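Local structure of DNA repair protein RecO (Deinococcus radiodurans, 1U5K) at residues V194-V198 / R199-E203; R216-E219 / K220-V224; H230-R233 / Q234-S238. The protein is probably involved in DNA repair and recombination through the RecF pathway, and carries a bound zinc ion. One frame throughout, in Å; residues are numbered along the deposited sequence.

The three contacts follow one another along the chain, each a local arrangement of side chains a few residues apart. Interaction 1 starts the short helix 198-203, interaction 2 lies within the next helix, 211-225, and interaction 3 is the 3-10 turn in the loop after that helix. Interactions 2 and 3 touch, their centres about 11 Å apart, with Glu-219 meeting Arg-233 and Val-222 meeting His-230. Interaction 1 stands apart, its centre about 20 Å from that of interaction 2 and 23 Å from that of interaction 3. Helix 129-141 packs against interactions 1 and 2, helix 86-102 against interactions 2 and 3, so all three belong to one helical region, away from the zinc site.

Interaction 1: residues V194-V198 / R199-E203; sequences VRRTV and RASFE
Thr-197 caps the first turn of helix 198-203: its OG1 accepts from Ala-200 N at 3.1 Å. Threonine suits this N-cap because its short side chain carries an oxygen that can curl back to the N-H groups of the first turn, which have no carbonyl partner earlier in the helix. Here OG1 lies between the backbone N and the carbonyl carbon (chi1 64°), turned to the helix start, while CG2 is kept beside the backbone N. This is the tight part of the contact, for OG1 also lies 3.1 Å from Ala-200 CB, so the hydroxyl is packed against the residue whose N-H it accepts. The backbone adds two bonds: Ser-201 N gives to Thr-197 O, and Phe-202 N to Val-198 O at 2.9 Å. That second carbonyl oxygen also stands over one face of the Phe-202 ring, displaced toward its rim.

On the other side the fit is looser and wetter. The aliphatic part of Arg-196 runs past Ala-200 and Ser-201, its CG 4.0 Å from Ala-200 CB and its CD 3.8 Å from Ser-201 OG. Water fills in between the polar ends. One water accepts from Arg-196 NH1 at 2.9 Å, in the guanidinium plane, and is hydrogen-bonded to Ser-201 OG as well; another joins the same hydroxyl, at 2.6 Å, to Arg-196 O. The main anchor of the guanidinium is the salt bridge from NH2 to Asp-188 of helix 184-192.

The N-terminal turn thus contacts two helices. Asp-188 ties it back to helix 184-192, while on helix 129-141 Val-198 packs on Met-136, Ser-201 and Phe-202 on Val-135, and Lys-139 NZ bonds to Arg-196 O.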
loop_
_atom_site.group_PDB
_atom_site.type_symbol
_atom_site.label_atom_id
_atom_site.label_comp_id
_atom_site.label_asym_id
_atom_site.label_seq_id
_atom_site.Cartn_x
_atom_site.Cartn_y
_atom_site.Cartn_z
ATOM N N VAL A 194 -9.737 -20.413 14.085
ATOM C CA VAL A 194 -10.601 -20.645 12.940
ATOM C C VAL A 194 -11.933 -21.342 13.261
ATOM O O VAL A 194 -12.963 -20.974 12.695
ATOM C CB VAL A 194 -9.814 -21.356 11.832
ATOM C CG1 VAL A 194 -10.720 -21.818 10.697
ATOM C CG2 VAL A 194 -8.712 -20.448 11.339
ATOM N N ARG A 195 -11.925 -22.303 14.182
ATOM C CA ARG A 195 -13.089 -23.131 14.506
ATOM C C ARG A 195 -13.944 -22.549 15.633
ATOM O O ARG A 195 -15.173 -22.603 15.610
ATOM C CB ARG A 195 -12.630 -24.562 14.808
ATOM C CG ARG A 195 -13.508 -25.416 15.728
ATOM C CD ARG A 195 -12.733 -26.459 16.556
ATOM N NE ARG A 195 -13.230 -26.529 17.929
ATOM C CZ ARG A 195 -12.667 -26.012 19.016
ATOM N NH1 ARG A 195 -11.498 -25.387 18.998
ATOM N NH2 ARG A 195 -13.282 -26.158 20.180
ATOM N N ARG A 196 -13.288 -21.972 16.631
ATOM C CA ARG A 196 -13.975 -21.391 17.773
ATOM C C ARG A 196 -14.933 -20.290 17.349
ATOM O O ARG A 196 -14.630 -19.505 16.442
ATOM C CB ARG A 196 -12.950 -20.724 18.672
ATOM C CG ARG A 196 -13.060 -21.063 20.124
ATOM C CD ARG A 196 -11.793 -20.653 20.848
ATOM N NE ARG A 196 -11.182 -21.819 21.457
ATOM C CZ ARG A 196 -9.993 -21.815 22.024
ATOM N NH1 ARG A 196 -9.269 -20.709 22.025
ATOM N NH2 ARG A 196 -9.546 -22.930 22.579
ATOM N N THR A 197 -16.075 -20.217 18.022
ATOM C CA THR A 197 -16.982 -19.103 17.781
ATOM C C THR A 197 -16.289 -17.789 18.126
ATOM O O THR A 197 -15.427 -17.728 19.002
ATOM C CB THR A 197 -18.285 -19.239 18.594
ATOM O OG1 THR A 197 -17.961 -19.165 19.984
ATOM C CG2 THR A 197 -18.929 -20.593 18.391
ATOM N N VAL A 198 -16.665 -16.717 17.438
ATOM C CA VAL A 198 -16.084 -15.422 17.759
ATOM C C VAL A 198 -16.487 -14.947 19.159
ATOM O O VAL A 198 -15.711 -14.339 19.894
ATOM C CB VAL A 198 -16.314 -14.372 16.641
ATOM C CG1 VAL A 198 -15.831 -14.891 15.292
ATOM C CG2 VAL A 198 -17.751 -13.940 16.522
ATOM N N ARG A 199 -17.703 -15.274 19.577
ATOM C CA ARG A 199 -18.085 -14.982 20.952
ATOM C C ARG A 199 -17.150 -15.612 21.976
ATOM O O ARG A 199 -16.607 -14.923 22.830
ATOM C CB ARG A 199 -19.511 -15.453 21.196
ATOM C CG ARG A 199 -20.053 -15.005 22.533
ATOM C CD ARG A 199 -21.546 -15.003 22.434
ATOM N NE ARG A 199 -22.115 -14.745 23.741
ATOM C CZ ARG A 199 -23.417 -14.788 23.973
ATOM N NH1 ARG A 199 -24.263 -15.063 22.989
ATOM N NH2 ARG A 199 -23.846 -14.514 25.193
ATOM N N ALA A 200 -16.887 -16.904 21.854
ATOM C CA ALA A 200 -15.912 -17.595 22.691
ATOM C C ALA A 200 -14.532 -16.945 22.685
ATOM O O ALA A 200 -13.942 -16.734 23.742
ATOM C CB ALA A 200 -15.812 -19.058 22.273
ATOM N N SER A 201 -14.011 -16.594 21.514
ATOM C CA SER A 201 -12.712 -15.934 21.427
ATOM C C SER A 201 -12.640 -14.547 22.057
ATOM O O SER A 201 -11.623 -14.195 22.651
ATOM C CB SER A 201 -12.257 -15.862 19.968
ATOM O OG SER A 201 -11.873 -17.144 19.516
ATOM N N PHE A 202 -13.706 -13.765 21.932
ATOM C CA PHE A 202 -13.777 -12.435 22.534
ATOM C C PHE A 202 -13.626 -12.500 24.051
ATOM O O PHE A 202 -13.206 -11.529 24.681
ATOM C CB PHE A 202 -15.106 -11.728 22.243
ATOM C CG PHE A 202 -15.300 -11.253 20.831
ATOM C CD1 PHE A 202 -16.551 -10.804 20.447
ATOM C CD2 PHE A 202 -14.285 -11.260 19.886
ATOM C CE1 PHE A 202 -16.797 -10.368 19.156
ATOM C CE2 PHE A 202 -14.520 -10.821 18.601
ATOM C CZ PHE A 202 -15.764 -10.352 18.222
ATOM N N GLU A 203 -13.989 -13.635 24.635
ATOM C CA GLU A 203 -13.919 -13.814 26.079
ATOM C C GLU A 203 -12.510 -14.198 26.522
ATOM O O GLU A 203 -12.155 -14.038 27.687
ATOM C CB GLU A 203 -15.007 -14.796 26.535
ATOM C CG GLU A 203 -14.475 -16.189 26.841
ATOM C CD GLU A 203 -15.388 -17.343 26.457
ATOM O OE1 GLU A 203 -16.637 -17.209 26.543
ATOM O OE2 GLU A 203 -14.814 -18.396 26.087
HETATM O O HOH W 1 -12.828 -17.471 17.132
HETATM O O HOH W 2 -9.641 -17.915 21.194
#

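Interaction 2: residues R216-E219 / K220-V224; sequences RALE and KFVTV
Leu-218 lies alongside Val-222 one helical turn on, the two side chains pointing the same way, with Leu-218 CD1 4.0 Å from Val-222 CG2. The leucine places CG anti to its backbone N (chi1 178°), and the second torsion (69°) brings CD1 round to the valine methyl. Branching at CB gives Val-222 a methyl close to the helix surface: its CG2 also rests 3.3 Å from Leu-218 O, a carbonyl already engaged by Val-222 N. Both are buried and apolar, as befits a face pressed against other helices.

The opposite kind of residue appears at Thr-223. Its OG1, anti to its own carbonyl carbon (chi1 -70°), turns back along the helix and donates to Glu-219 O at 3.0 Å. The same oxygen takes the regular helical bond from Thr-223 N at 3.1 Å, and the two donors come from opposite faces of the carbonyl plane, gripping it twice. Threonine can thus use its hydroxyl within the helix itself. Putting a valine here would probably leave Glu-219 O with the amide bond alone of these two, since a methyl in place of the hydroxyl could not donate. Further backbone bonds, Lys-220 N to Arg-216 O and Phe-221 N to Ala-217 O, complete the regular alpha-helical ladder.

Within the fold, helix 211-225 is packed on two helices and a loop. Leu-218 and Val-222 both meet Phe-98 of helix 86-102; on helix 129-141 Leu-218 touches Ser-137 and Tyr-138, and Val-222 touches Leu-141. Glu-219 and Thr-223 face the loop carrying His-230 and Trp-232.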
loop_
_atom_site.group_PDB
_atom_site.type_symbol
_atom_site.label_atom_id
_atom_site.label_comp_id
_atom_site.label_asym_id
_atom_site.label_seq_id
_atom_site.Cartn_x
_atom_site.Cartn_y
_atom_site.Cartn_z
ATOM N N ARG A 216 1.883 -11.038 12.967
ATOM C CA ARG A 216 2.965 -11.434 12.076
ATOM C C ARG A 216 2.653 -12.741 11.369
ATOM O O ARG A 216 2.864 -12.871 10.165
ATOM C CB ARG A 216 4.312 -11.486 12.794
ATOM C CG ARG A 216 4.955 -10.112 12.955
ATOM C CD ARG A 216 6.454 -10.133 13.233
ATOM N NE ARG A 216 6.714 -10.958 14.410
ATOM C CZ ARG A 216 6.683 -10.514 15.660
ATOM N NH1 ARG A 216 6.445 -9.234 15.923
ATOM N NH2 ARG A 216 6.909 -11.362 16.652
ATOM N N ALA A 217 2.112 -13.696 12.111
ATOM C CA ALA A 217 1.806 -15.004 11.567
ATOM C C ALA A 217 0.719 -14.871 10.504
ATOM O O ALA A 217 0.828 -15.460 9.423
ATOM C CB ALA A 217 1.383 -15.916 12.670
ATOM N N LEU A 218 -0.282 -14.055 10.815
ATOM C CA LEU A 218 -1.370 -13.766 9.891
ATOM C C LEU A 218 -0.841 -13.187 8.575
ATOM O O LEU A 218 -1.240 -13.666 7.515
ATOM C CB LEU A 218 -2.412 -12.854 10.536
ATOM C CG LEU A 218 -3.587 -12.433 9.654
ATOM C CD1 LEU A 218 -4.430 -13.630 9.395
ATOM C CD2 LEU A 218 -4.360 -11.265 10.268
ATOM N N GLU A 219 0.062 -12.209 8.652
ATOM C CA GLU A 219 0.637 -11.533 7.498
ATOM C C GLU A 219 1.434 -12.488 6.611
ATOM O O GLU A 219 1.264 -12.472 5.397
ATOM C CB GLU A 219 1.556 -10.391 7.937
ATOM C CG GLU A 219 0.830 -9.179 8.488
ATOM C CD GLU A 219 1.780 -8.055 8.878
ATOM O OE1 GLU A 219 1.976 -7.142 8.063
ATOM O OE2 GLU A 219 2.374 -8.078 9.970
ATOM N N LYS A 220 2.282 -13.311 7.220
ATOM C CA LYS A 220 3.094 -14.275 6.500
ATOM C C LYS A 220 2.210 -15.313 5.809
ATOM O O LYS A 220 2.354 -15.585 4.616
ATOM C CB LYS A 220 4.053 -14.984 7.468
ATOM C CG LYS A 220 5.060 -15.930 6.825
ATOM C CD LYS A 220 5.797 -15.353 5.631
ATOM C CE LYS A 220 6.841 -14.295 5.919
ATOM N NZ LYS A 220 7.636 -14.102 4.660
ATOM N N PHE A 221 1.301 -15.902 6.574
ATOM C CA PHE A 221 0.395 -16.905 6.040
ATOM C C PHE A 221 -0.403 -16.380 4.851
ATOM O O PHE A 221 -0.431 -17.039 3.812
ATOM C CB PHE A 221 -0.544 -17.405 7.143
ATOM C CG PHE A 221 -1.509 -18.462 6.696
ATOM C CD1 PHE A 221 -1.084 -19.747 6.423
ATOM C CD2 PHE A 221 -2.837 -18.167 6.507
ATOM C CE1 PHE A 221 -1.980 -20.733 6.036
ATOM C CE2 PHE A 221 -3.734 -19.144 6.097
ATOM C CZ PHE A 221 -3.298 -20.424 5.864
ATOM N N VAL A 222 -1.049 -15.224 4.994
ATOM C CA VAL A 222 -1.919 -14.701 3.946
ATOM C C VAL A 222 -1.126 -14.368 2.673
ATOM O O VAL A 222 -1.551 -14.675 1.565
ATOM C CB VAL A 222 -2.806 -13.533 4.433
ATOM C CG1 VAL A 222 -3.493 -12.854 3.264
ATOM C CG2 VAL A 222 -3.846 -14.009 5.440
ATOM N N THR A 223 0.023 -13.733 2.839
ATOM C CA THR A 223 0.905 -13.335 1.760
ATOM C C THR A 223 1.475 -14.564 1.061
ATOM O O THR A 223 1.610 -14.528 -0.149
ATOM C CB THR A 223 2.037 -12.443 2.309
ATOM O OG1 THR A 223 1.488 -11.171 2.702
ATOM C CG2 THR A 223 2.959 -12.017 1.169
ATOM N N VAL A 224 1.807 -15.640 1.771
ATOM C CA VAL A 224 2.267 -16.853 1.099
ATOM C C VAL A 224 1.117 -17.561 0.384
ATOM O O VAL A 224 1.294 -18.039 -0.726
ATOM C CB VAL A 224 3.007 -17.797 2.051
ATOM C CG1 VAL A 224 3.264 -19.169 1.410
ATOM C CG2 VAL A 224 4.285 -17.128 2.495
#

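Interaction 3: residues H230-R233 / Q234-S238; sequences HSWR and QLVPS
Trp-232 and Val-236 lie side by side, pointing the same way, and the valine CG2 comes obliquely to the six-membered part of the indole, 3.6 Å from Trp-232 CZ3. In the valine, CG1 stands anti to the backbone N (chi1 173°), which leaves CG2 beside that nitrogen and close to the indole. The tryptophan CG is set between its backbone N and carbonyl carbon (chi1 65°), folding the ring back along the chain toward His-230. There the indole NE1 donates to His-230 ND1 at 2.9 Å, the acceptor lying in the indole plane, while the imidazole is slightly tilted to the bond. Histidine suits the place because both of its nitrogens are used: with NE2 also hydrogen-bonded to Val-226 O, the two bonds together fix the ring's rotation.

Arg-233 sets CG anti to its carbonyl carbon (chi1 -68°), which lays it 3.8 Å above the plane of the indole, over its centre; bends at the second and third torsions then swing the guanidinium back, and NH1 donates to His-230 O at 3.1 Å. That oxygen also accepts from Arg-233 N, reached from the opposite face of its plane. Arginine therefore offers both an aliphatic stem to cover the ring and a charged head to hold a backbone carbonyl.

Across the turn Gln-234 N bonds to Ser-231 O and Leu-235 N to Trp-232 O, each at 3.0 Å, followed by a weak bond from Val-236 N to Arg-233 O. Ser-231 OG is tied to Ala-84 O of the second subunit, whose Tyr-89 packs on Ser-231 and Gln-234. Successive bonds between residues three apart are the mark of a 3-10 helix, here a short turn after helix 211-225 whose tryptophan is buried against helix 86-102, edge-to-face with Phe-98.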
loop_
_atom_site.group_PDB
_atom_site.type_symbol
_atom_site.label_atom_id
_atom_site.label_comp_id
_atom_site.label_asym_id
_atom_site.label_seq_id
_atom_site.Cartn_x
_atom_site.Cartn_y
_atom_site.Cartn_z
ATOM N N HIS A 230 -1.091 -7.184 -1.020
ATOM C CA HIS A 230 -1.291 -7.184 0.428
ATOM C C HIS A 230 -0.887 -5.846 1.059
ATOM O O HIS A 230 -0.193 -5.758 2.075
ATOM C CB HIS A 230 -0.621 -8.423 1.035
ATOM C CG HIS A 230 -1.232 -9.701 0.545
ATOM N ND1 HIS A 230 -2.540 -10.039 0.802
ATOM C CD2 HIS A 230 -0.759 -10.651 -0.296
ATOM C CE1 HIS A 230 -2.843 -11.150 0.160
ATOM N NE2 HIS A 230 -1.773 -11.551 -0.498
ATOM N N SER A 231 -1.405 -4.790 0.441
ATOM C CA SER A 231 -1.340 -3.429 0.965
ATOM C C SER A 231 -2.069 -3.230 2.296
ATOM O O SER A 231 -1.884 -2.262 3.031
ATOM C CB SER A 231 -1.825 -2.459 -0.113
ATOM O OG SER A 231 -3.163 -2.692 -0.515
ATOM N N TRP A 232 -2.982 -4.128 2.617
ATOM C CA TRP A 232 -3.660 -4.091 3.901
ATOM C C TRP A 232 -2.696 -4.173 5.067
ATOM O O TRP A 232 -3.021 -3.765 6.178
ATOM C CB TRP A 232 -4.678 -5.228 3.983
ATOM C CG TRP A 232 -4.097 -6.594 3.963
ATOM C CD1 TRP A 232 -3.913 -7.369 2.868
ATOM C CD2 TRP A 232 -3.638 -7.356 5.088
ATOM N NE1 TRP A 232 -3.326 -8.555 3.227
ATOM C CE2 TRP A 232 -3.162 -8.581 4.589
ATOM C CE3 TRP A 232 -3.580 -7.135 6.464
ATOM C CZ2 TRP A 232 -2.660 -9.587 5.421
ATOM C CZ3 TRP A 232 -3.066 -8.134 7.295
ATOM C CH2 TRP A 232 -2.589 -9.334 6.765
ATOM N N ARG A 233 -1.486 -4.671 4.828
ATOM C CA ARG A 233 -0.466 -4.695 5.867
ATOM C C ARG A 233 0.029 -3.329 6.345
ATOM O O ARG A 233 0.517 -3.232 7.459
ATOM C CB ARG A 233 0.725 -5.528 5.427
ATOM C CG ARG A 233 0.382 -6.992 5.328
ATOM C CD ARG A 233 0.872 -7.610 4.069
ATOM N NE ARG A 233 2.302 -7.756 4.044
ATOM C CZ ARG A 233 3.096 -7.478 3.012
ATOM N NH1 ARG A 233 2.684 -6.948 1.868
ATOM N NH2 ARG A 233 4.389 -7.723 3.158
ATOM N N GLN A 234 -0.218 -2.281 5.568
ATOM C CA GLN A 234 -0.056 -0.901 6.012
ATOM C C GLN A 234 -0.881 -0.561 7.262
ATOM O O GLN A 234 -0.552 0.339 8.043
ATOM C CB GLN A 234 -0.471 0.011 4.863
ATOM C CG GLN A 234 0.431 -0.033 3.654
ATOM C CD GLN A 234 1.868 0.269 4.054
ATOM O OE1 GLN A 234 2.178 1.368 4.526
ATOM N NE2 GLN A 234 2.724 -0.727 3.944
ATOM N N LEU A 235 -1.976 -1.286 7.462
ATOM C CA LEU A 235 -2.864 -1.011 8.574
ATOM C C LEU A 235 -2.721 -1.904 9.806
ATOM O O LEU A 235 -3.433 -1.709 10.791
ATOM C CB LEU A 235 -4.308 -1.033 8.076
ATOM C CG LEU A 235 -4.571 -0.106 6.899
ATOM C CD1 LEU A 235 -5.980 -0.306 6.381
ATOM C CD2 LEU A 235 -4.263 1.361 7.188
ATOM N N VAL A 236 -1.811 -2.874 9.774
ATOM C CA VAL A 236 -1.608 -3.731 10.941
ATOM C C VAL A 236 -0.949 -2.893 12.038
ATOM O O VAL A 236 -0.102 -2.074 11.703
ATOM C CB VAL A 236 -0.758 -4.947 10.538
ATOM C CG1 VAL A 236 -0.367 -5.782 11.744
ATOM C CG2 VAL A 236 -1.533 -5.809 9.564
ATOM N N PRO A 237 -1.350 -2.984 13.306
ATOM C CA PRO A 237 -0.762 -2.123 14.343
ATOM C C PRO A 237 0.765 -2.142 14.289
ATOM O O PRO A 237 1.346 -3.223 14.223
ATOM C CB PRO A 237 -1.222 -2.760 15.658
ATOM C CG PRO A 237 -2.496 -3.453 15.317
ATOM C CD PRO A 237 -2.378 -3.874 13.871
ATOM N N SER A 238 1.366 -0.958 14.273
ATOM C CA SER A 238 2.793 -0.767 14.023
ATOM C C SER A 238 3.407 0.425 14.766
ATOM O O SER A 238 4.489 0.894 14.397
ATOM C CB SER A 238 2.991 -0.569 12.519
ATOM O OG SER A 238 2.339 -1.615 11.811
#